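Local coordinates for protein ribokinase, putative (Burkholderia thailandensis, PDB 3B1N) that acts as a nucleoside kinase of the pfkB (ribokinase) family, probably transferring a phosphate from ATP to nucleosides, and here holds ADP and the nucleoside analogue mizoribine, at residues G280-A285 with Y292-A297; P238-E243 with E304-Y309. All coordinates share one frame; numbering follows the deposited sequence. Where two conformers were deposited one is given.

Contact 1 of 2, residues G280-A285 with Y292-A297; sequences GALKIA and YAPTRA. With ADP (adenosine-5'-diphosphate), chain G.
With CG set between its backbone N and its carbonyl carbon (chi1 76°), Tyr292 folds its ring against the helical turn at Lys283, whose own CG swings anti to the backbone N (chi1 -164°) and passes over that ring. The two side chains cross at about a right angle. Lys283 CB lies 3.9 Å from the centroid of the Tyr292 ring and only 9° off its normal, a CH-pi contact over the face, while Lys283 CG is 3.6 Å from Tyr292 CE1. Leu282 extends the apolar contact along the loop: its CB meets Tyr292 CD2 at 3.9 Å, and its CD1 reaches Pro294 CG at 4.2 Å. A water accepts from Tyr292 N at 3.0 Å and also lies 3.1 Å from Lys283 O, bridging the backbones of the two segments. On the side of segment 280-285 turned to the nucleotide, Ile284 CD1 approaches N6 of the ADP adenine to 3.5 Å.

Beyond the ring the lysine chain bends, taking NZ into hydrogen bonds with the carbonyl oxygens of Asp247 and Gly288, and into weak ones with those of Thr249 and His286. Lys283 is thus used in two halves: CB and CG pack on the aromatic face, while the ammonium end lies among carbonyl oxygens. That is consistent with a positive charge balanced by main-chain dipoles, probably close to where ribokinase relatives hold a monovalent cation.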
loop_
_atom_site.group_PDB
_atom_site.type_symbol
_atom_site.label_atom_id
_atom_site.label_comp_id
_atom_site.label_asym_id
_atom_site.label_seq_id
_atom_site.Cartn_x
_atom_site.Cartn_y
_atom_site.Cartn_z
ATOM N N GLY B 280 3.095 -22.965 -4.376
ATOM C CA GLY B 280 3.559 -21.578 -4.342
ATOM C C GLY B 280 4.023 -21.107 -5.710
ATOM O O GLY B 280 3.709 -19.964 -6.157
ATOM N N ALA B 281 4.767 -21.959 -6.405
ATOM C CA ALA B 281 5.236 -21.603 -7.781
ATOM C C ALA B 281 4.167 -21.557 -8.809
ATOM O O ALA B 281 4.239 -20.734 -9.746
ATOM C CB ALA B 281 6.360 -22.569 -8.216
ATOM N N LEU B 282 3.161 -22.420 -8.713
ATOM C CA LEU B 282 2.081 -22.363 -9.704
ATOM C C LEU B 282 1.238 -21.112 -9.506
ATOM O O LEU B 282 0.783 -20.478 -10.449
ATOM C CB LEU B 282 1.193 -23.597 -9.616
ATOM C CG LEU B 282 1.966 -24.894 -9.818
ATOM C CD1 LEU B 282 1.068 -26.069 -9.509
ATOM C CD2 LEU B 282 2.398 -24.929 -11.317
ATOM N N LYS B 283 1.076 -20.725 -8.245
ATOM C CA LYS B 283 0.316 -19.529 -7.910
ATOM C C LYS B 283 0.961 -18.255 -8.446
ATOM O O LYS B 283 0.252 -17.391 -8.969
ATOM C CB LYS B 283 0.079 -19.434 -6.380
ATOM C CG LYS B 283 -1.029 -18.419 -6.041
ATOM C CD LYS B 283 -0.624 -17.296 -5.166
ATOM C CE LYS B 283 0.238 -16.294 -5.934
ATOM N NZ LYS B 283 -0.537 -15.393 -6.889
ATOM N N ILE B 284 2.273 -18.125 -8.317
ATOM C CA ILE B 284 2.924 -16.812 -8.607
ATOM C C ILE B 284 2.881 -16.459 -10.092
ATOM O O ILE B 284 3.042 -15.276 -10.447
ATOM C CB ILE B 284 4.345 -16.786 -8.024
ATOM C CG1 ILE B 284 4.838 -15.319 -7.858
ATOM C CG2 ILE B 284 5.297 -17.640 -8.921
ATOM C CD1 ILE B 284 6.144 -15.261 -7.057
ATOM N N ALA B 285 2.565 -17.456 -10.917
ATOM C CA ALA B 285 2.479 -17.255 -12.367
ATOM C C ALA B 285 1.191 -16.559 -12.832
ATOM O O ALA B 285 0.999 -16.337 -14.047
ATOM C CB ALA B 285 2.689 -18.577 -13.108
ATOM N N TYR B 292 -4.715 -18.992 -10.545
ATOM C CA TYR B 292 -4.101 -20.237 -11.009
ATOM C C TYR B 292 -5.089 -21.390 -10.901
ATOM O O TYR B 292 -5.808 -21.514 -9.912
ATOM C CB TYR B 292 -2.780 -20.529 -10.285
ATOM C CG TYR B 292 -2.879 -21.056 -8.848
ATOM C CD1 TYR B 292 -3.532 -20.324 -7.842
ATOM C CD2 TYR B 292 -2.330 -22.300 -8.521
ATOM C CE1 TYR B 292 -3.590 -20.844 -6.545
ATOM C CE2 TYR B 292 -2.379 -22.817 -7.242
ATOM C CZ TYR B 292 -3.050 -22.062 -6.253
ATOM O OH TYR B 292 -3.124 -22.599 -4.991
ATOM N N ALA B 293 -5.212 -22.162 -11.974
ATOM C CA ALA B 293 -6.182 -23.241 -11.975
ATOM C C ALA B 293 -5.608 -24.499 -12.653
ATOM O O ALA B 293 -6.227 -25.024 -13.626
ATOM C CB ALA B 293 -7.492 -22.767 -12.673
ATOM N N PRO B 294 -4.475 -25.025 -12.153
ATOM C CA PRO B 294 -3.954 -26.293 -12.645
ATOM C C PRO B 294 -4.932 -27.447 -12.402
ATOM O O PRO B 294 -5.614 -27.514 -11.369
ATOM C CB PRO B 294 -2.657 -26.491 -11.838
ATOM C CG PRO B 294 -3.006 -25.817 -10.495
ATOM C CD PRO B 294 -3.794 -24.593 -10.907
ATOM N N THR B 295 -4.991 -28.356 -13.367
ATOM C CA THR B 295 -5.684 -29.590 -13.121
ATOM C C THR B 295 -4.864 -30.430 -12.185
ATOM O O THR B 295 -3.641 -30.248 -11.970
ATOM C CB THR B 295 -5.930 -30.399 -14.409
ATOM O OG1 THR B 295 -4.682 -30.825 -14.932
ATOM C CG2 THR B 295 -6.701 -29.564 -15.433
ATOM N N ARG B 296 -5.535 -31.387 -11.583
ATOM C CA ARG B 296 -4.813 -32.238 -10.690
ATOM C C ARG B 296 -3.714 -33.040 -11.414
ATOM O O ARG B 296 -2.626 -33.220 -10.898
ATOM C CB ARG B 296 -5.807 -33.162 -9.977
ATOM C CG ARG B 296 -5.125 -33.997 -8.991
ATOM C CD ARG B 296 -4.863 -33.139 -7.798
ATOM N NE ARG B 296 -4.334 -33.876 -6.653
ATOM C CZ ARG B 296 -3.086 -34.314 -6.590
ATOM N NH1 ARG B 296 -2.280 -34.096 -7.611
ATOM N NH2 ARG B 296 -2.669 -34.949 -5.514
ATOM N N ALA B 297 -4.013 -33.479 -12.650
ATOM C CA ALA B 297 -2.985 -34.159 -13.473
ATOM C C ALA B 297 -1.791 -33.254 -13.742
ATOM O O ALA B 297 -0.643 -33.725 -13.644
ATOM C CB ALA B 297 -3.585 -34.672 -14.802
HETATM P PB ADP G . 4.213 -15.475 1.933
HETATM O O1B ADP G . 5.019 -14.258 2.361
HETATM O O2B ADP G . 3.554 -16.088 3.130
HETATM O O3B ADP G . 3.273 -15.405 0.782
HETATM P PA ADP G . 6.664 -16.674 0.685
HETATM O O1A ADP G . 6.923 -15.374 -0.090
HETATM O O2A ADP G . 7.702 -17.184 1.637
HETATM O O3A ADP G . 5.348 -16.627 1.559
HETATM O "O5'" ADP G . 6.343 -17.671 -0.476
HETATM C "C5'" ADP G . 5.855 -18.960 -0.085
HETATM C "C4'" ADP G . 6.341 -20.083 -0.990
HETATM O "O4'" ADP G . 5.886 -19.835 -2.338
HETATM C "C3'" ADP G . 7.882 -20.196 -1.089
HETATM O "O3'" ADP G . 8.423 -20.935 0.016
HETATM C "C2'" ADP G . 8.029 -20.797 -2.463
HETATM O "O2'" ADP G . 7.852 -22.229 -2.394
HETATM C "C1'" ADP G . 6.899 -20.213 -3.263
HETATM N N9 ADP G . 7.370 -18.969 -3.934
HETATM C C8 ADP G . 7.321 -17.670 -3.497
HETATM N N7 ADP G . 7.922 -16.844 -4.415
HETATM C C5 ADP G . 8.410 -17.618 -5.372
HETATM C C6 ADP G . 9.179 -17.392 -6.594
HETATM N N6 ADP G . 9.518 -16.109 -6.905
HETATM N N1 ADP G . 9.504 -18.432 -7.340
HETATM C C2 ADP G . 9.160 -19.701 -7.014
HETATM N N3 ADP G . 8.437 -19.974 -5.921
HETATM C C4 ADP G . 8.070 -19.011 -5.076
HETATM O O HOH W 1 -2.854 -17.124 -9.065
#

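Contact 2 of 2, residues P238-E243 with E304-Y309; sequences PAVRAE and ETAFGY. With ADP (adenosine-5'-diphosphate), chain G.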
loop_
_atom_site.group_PDB
_atom_site.type_symbol
_atom_site.label_atom_id
_atom_site.label_comp_id
_atom_site.label_asym_id
_atom_site.label_seq_id
_atom_site.Cartn_x
_atom_site.Cartn_y
_atom_site.Cartn_z
ATOM N N PRO B 238 13.430 -27.152 -1.641
ATOM C CA PRO B 238 13.763 -26.224 -2.733
ATOM C C PRO B 238 12.555 -25.516 -3.271
ATOM O O PRO B 238 11.458 -26.092 -3.280
ATOM C CB PRO B 238 14.330 -27.132 -3.838
ATOM C CG PRO B 238 13.988 -28.540 -3.432
ATOM C CD PRO B 238 13.467 -28.579 -2.032
ATOM N N ALA B 239 12.761 -24.310 -3.796
ATOM C CA ALA B 239 11.744 -23.713 -4.636
ATOM C C ALA B 239 11.584 -24.442 -5.956
ATOM O O ALA B 239 12.526 -25.083 -6.447
ATOM C CB ALA B 239 12.078 -22.218 -4.905
ATOM N N VAL B 240 10.411 -24.333 -6.551
ATOM C CA VAL B 240 10.182 -24.745 -7.928
ATOM C C VAL B 240 10.326 -23.492 -8.779
ATOM O O VAL B 240 9.712 -22.475 -8.465
ATOM C CB VAL B 240 8.771 -25.386 -8.111
ATOM C CG1 VAL B 240 8.463 -25.750 -9.547
ATOM C CG2 VAL B 240 8.706 -26.657 -7.313
ATOM N N ARG B 241 11.135 -23.561 -9.834
ATOM C CA ARG B 241 11.262 -22.410 -10.754
ATOM C C ARG B 241 9.917 -22.006 -11.301
ATOM O O ARG B 241 9.205 -22.809 -11.897
ATOM C CB ARG B 241 12.232 -22.762 -11.912
ATOM C CG ARG B 241 12.554 -21.591 -12.833
ATOM C CD ARG B 241 13.996 -21.650 -13.320
ATOM N NE ARG B 241 14.688 -20.398 -12.990
ATOM C CZ ARG B 241 15.392 -20.179 -11.872
ATOM N NH1 ARG B 241 15.970 -18.996 -11.667
ATOM N NH2 ARG B 241 15.530 -21.135 -10.955
ATOM N N ALA B 242 9.572 -20.730 -11.109
ATOM C CA ALA B 242 8.306 -20.206 -11.587
ATOM C C ALA B 242 8.334 -20.061 -13.086
ATOM O O ALA B 242 9.350 -19.586 -13.623
ATOM C CB ALA B 242 8.075 -18.818 -10.969
ATOM N N GLU B 243 7.218 -20.385 -13.735
ATOM C CA GLU B 243 7.142 -20.185 -15.190
ATOM C C GLU B 243 7.257 -18.695 -15.519
ATOM O O GLU B 243 7.869 -18.340 -16.548
ATOM C CB GLU B 243 5.884 -20.808 -15.809
ATOM C CG GLU B 243 5.669 -22.299 -15.467
ATOM C CD GLU B 243 6.529 -23.272 -16.261
ATOM O OE1 GLU B 243 7.779 -23.257 -16.104
ATOM O OE2 GLU B 243 5.941 -24.082 -17.015
ATOM N N GLU B 304 6.508 -34.182 -10.836
ATOM C CA GLU B 304 7.438 -35.142 -11.434
ATOM C C GLU B 304 8.573 -34.426 -12.161
ATOM O O GLU B 304 9.720 -34.793 -11.992
ATOM C CB GLU B 304 6.681 -36.045 -12.399
ATOM C CG GLU B 304 5.924 -37.129 -11.713
ATOM C CD GLU B 304 6.699 -38.442 -11.701
ATOM O OE1 GLU B 304 6.108 -39.444 -11.246
ATOM O OE2 GLU B 304 7.883 -38.465 -12.135
ATOM N N THR B 305 8.251 -33.394 -12.954
ATOM C CA THR B 305 9.291 -32.641 -13.661
ATOM C C THR B 305 10.247 -31.954 -12.703
ATOM O O THR B 305 11.461 -31.986 -12.903
ATOM C CB THR B 305 8.705 -31.626 -14.607
ATOM O OG1 THR B 305 7.963 -32.336 -15.609
ATOM C CG2 THR B 305 9.807 -30.833 -15.285
ATOM N N ALA B 306 9.715 -31.345 -11.632
ATOM C CA ALA B 306 10.568 -30.637 -10.683
ATOM C C ALA B 306 11.446 -31.528 -9.830
ATOM O O ALA B 306 12.590 -31.183 -9.548
ATOM C CB ALA B 306 9.694 -29.754 -9.723
ATOM N N PHE B 307 10.900 -32.668 -9.412
ATOM C CA PHE B 307 11.498 -33.444 -8.315
ATOM C C PHE B 307 11.903 -34.864 -8.654
ATOM O O PHE B 307 12.590 -35.467 -7.867
ATOM C CB PHE B 307 10.566 -33.459 -7.113
ATOM C CG PHE B 307 10.242 -32.091 -6.627
ATOM C CD1 PHE B 307 11.281 -31.224 -6.208
ATOM C CD2 PHE B 307 8.905 -31.661 -6.576
ATOM C CE1 PHE B 307 10.976 -29.923 -5.753
ATOM C CE2 PHE B 307 8.604 -30.342 -6.122
ATOM C CZ PHE B 307 9.635 -29.508 -5.698
ATOM N N GLY B 308 11.425 -35.382 -9.765
ATOM C CA GLY B 308 11.901 -36.679 -10.286
ATOM C C GLY B 308 11.155 -37.882 -9.746
ATOM O O GLY B 308 11.539 -39.034 -10.017
ATOM N N TYR B 309 10.083 -37.650 -8.986
ATOM C CA TYR B 309 9.262 -38.739 -8.468
ATOM C C TYR B 309 7.811 -38.334 -8.349
ATOM O O TYR B 309 7.481 -37.138 -8.498
ATOM C CB TYR B 309 9.810 -39.281 -7.143
ATOM C CG TYR B 309 9.738 -38.362 -5.922
ATOM C CD1 TYR B 309 8.761 -38.582 -4.928
ATOM C CD2 TYR B 309 10.648 -37.321 -5.737
ATOM C CE1 TYR B 309 8.700 -37.752 -3.790
ATOM C CE2 TYR B 309 10.580 -36.471 -4.599
ATOM C CZ TYR B 309 9.608 -36.706 -3.649
ATOM O OH TYR B 309 9.561 -35.925 -2.492
HETATM P PB ADP G . 4.213 -15.475 1.933
HETATM O O1B ADP G . 5.019 -14.258 2.361
HETATM O O2B ADP G . 3.554 -16.088 3.130
HETATM O O3B ADP G . 3.273 -15.405 0.782
HETATM P PA ADP G . 6.664 -16.674 0.685
HETATM O O1A ADP G . 6.923 -15.374 -0.090
HETATM O O2A ADP G . 7.702 -17.184 1.637
HETATM O O3A ADP G . 5.348 -16.627 1.559
HETATM O "O5'" ADP G . 6.343 -17.671 -0.476
HETATM C "C5'" ADP G . 5.855 -18.960 -0.085
HETATM C "C4'" ADP G . 6.341 -20.083 -0.990
HETATM O "O4'" ADP G . 5.886 -19.835 -2.338
HETATM C "C3'" ADP G . 7.882 -20.196 -1.089
HETATM O "O3'" ADP G . 8.423 -20.935 0.016
HETATM C "C2'" ADP G . 8.029 -20.797 -2.463
HETATM O "O2'" ADP G . 7.852 -22.229 -2.394
HETATM C "C1'" ADP G . 6.899 -20.213 -3.263
HETATM N N9 ADP G . 7.370 -18.969 -3.934
HETATM C C8 ADP G . 7.321 -17.670 -3.497
HETATM N N7 ADP G . 7.922 -16.844 -4.415
HETATM C C5 ADP G . 8.410 -17.618 -5.372
HETATM C C6 ADP G . 9.179 -17.392 -6.594
HETATM N N6 ADP G . 9.518 -16.109 -6.905
HETATM N N1 ADP G . 9.504 -18.432 -7.340
HETATM C C2 ADP G . 9.160 -19.701 -7.014
HETATM N N3 ADP G . 8.437 -19.974 -5.921
HETATM C C4 ADP G . 8.070 -19.011 -5.076
#
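The loop that follows strand 233-237, at the edge of the large sheet, borders the adenine of ADP in this ribokinase-type fold, and its outer side rests on the end of helix 296-307. Val240 is the buried centre of the contact. With CG1 anti to its backbone N (chi1 177°), it offers both methyls to the helix end: CG2 presses obliquely against Phe307, 3.4 Å from CZ, and also meets Ala306 CB at 4.0 Å, while CG1 lies 4.2 Å from Ala306 CB. The Val240 and Phe307 side chains cross at about a right angle, and the shortest of these approaches is tight for two carbons. At the neighbouring ring carbon, Pro238 CG comes to 4.0 Å from Phe307 CE1, again at a slant. Ala306 CB of the same segment lies 3.7 Å above the Phe307 ring plane, over its centre.

Phe307 is the last helical residue, and Gly308 leaves the helix with a phi of 88°, its N still hydrogen-bonded to Glu304 O. The aromatic group is also packed against Phe303 and Arg274, and Pro238 O accepts a hydrogen bond from Ser277 OG of helix 269-284.

The other side of the loop serves the nucleotide: Val240 O is 3.2 Å from ADP C2, and Ala242 CB is 3.9 Å from ADP N1. A loop with apolar packing behind it and the base in front of it fits the adenine-binding side of the pfkB kinase nucleotide pocket.

In the fold
Contact 1 lies at the loop leading into helix 296-307, contact 2 at that helix's far end; each backs an element that touches ADP. Contact 1 is the more buried, tying helix 269-284 to that loop; contact 2, about 12 Å away between centres, lies nearer the surface and involves the helix itself. Their chemistry follows their place: contact 1 mixes CH-pi packing with a water bridge and a lysine whose end is bound to carbonyls, whereas contact 2 is purely apolar between its segments. They meet directly, Ala281 CB lying 3.4 Å from Val240 O and Ile284 CG2 3.6 Å from Ala242 CB, beside the adenine.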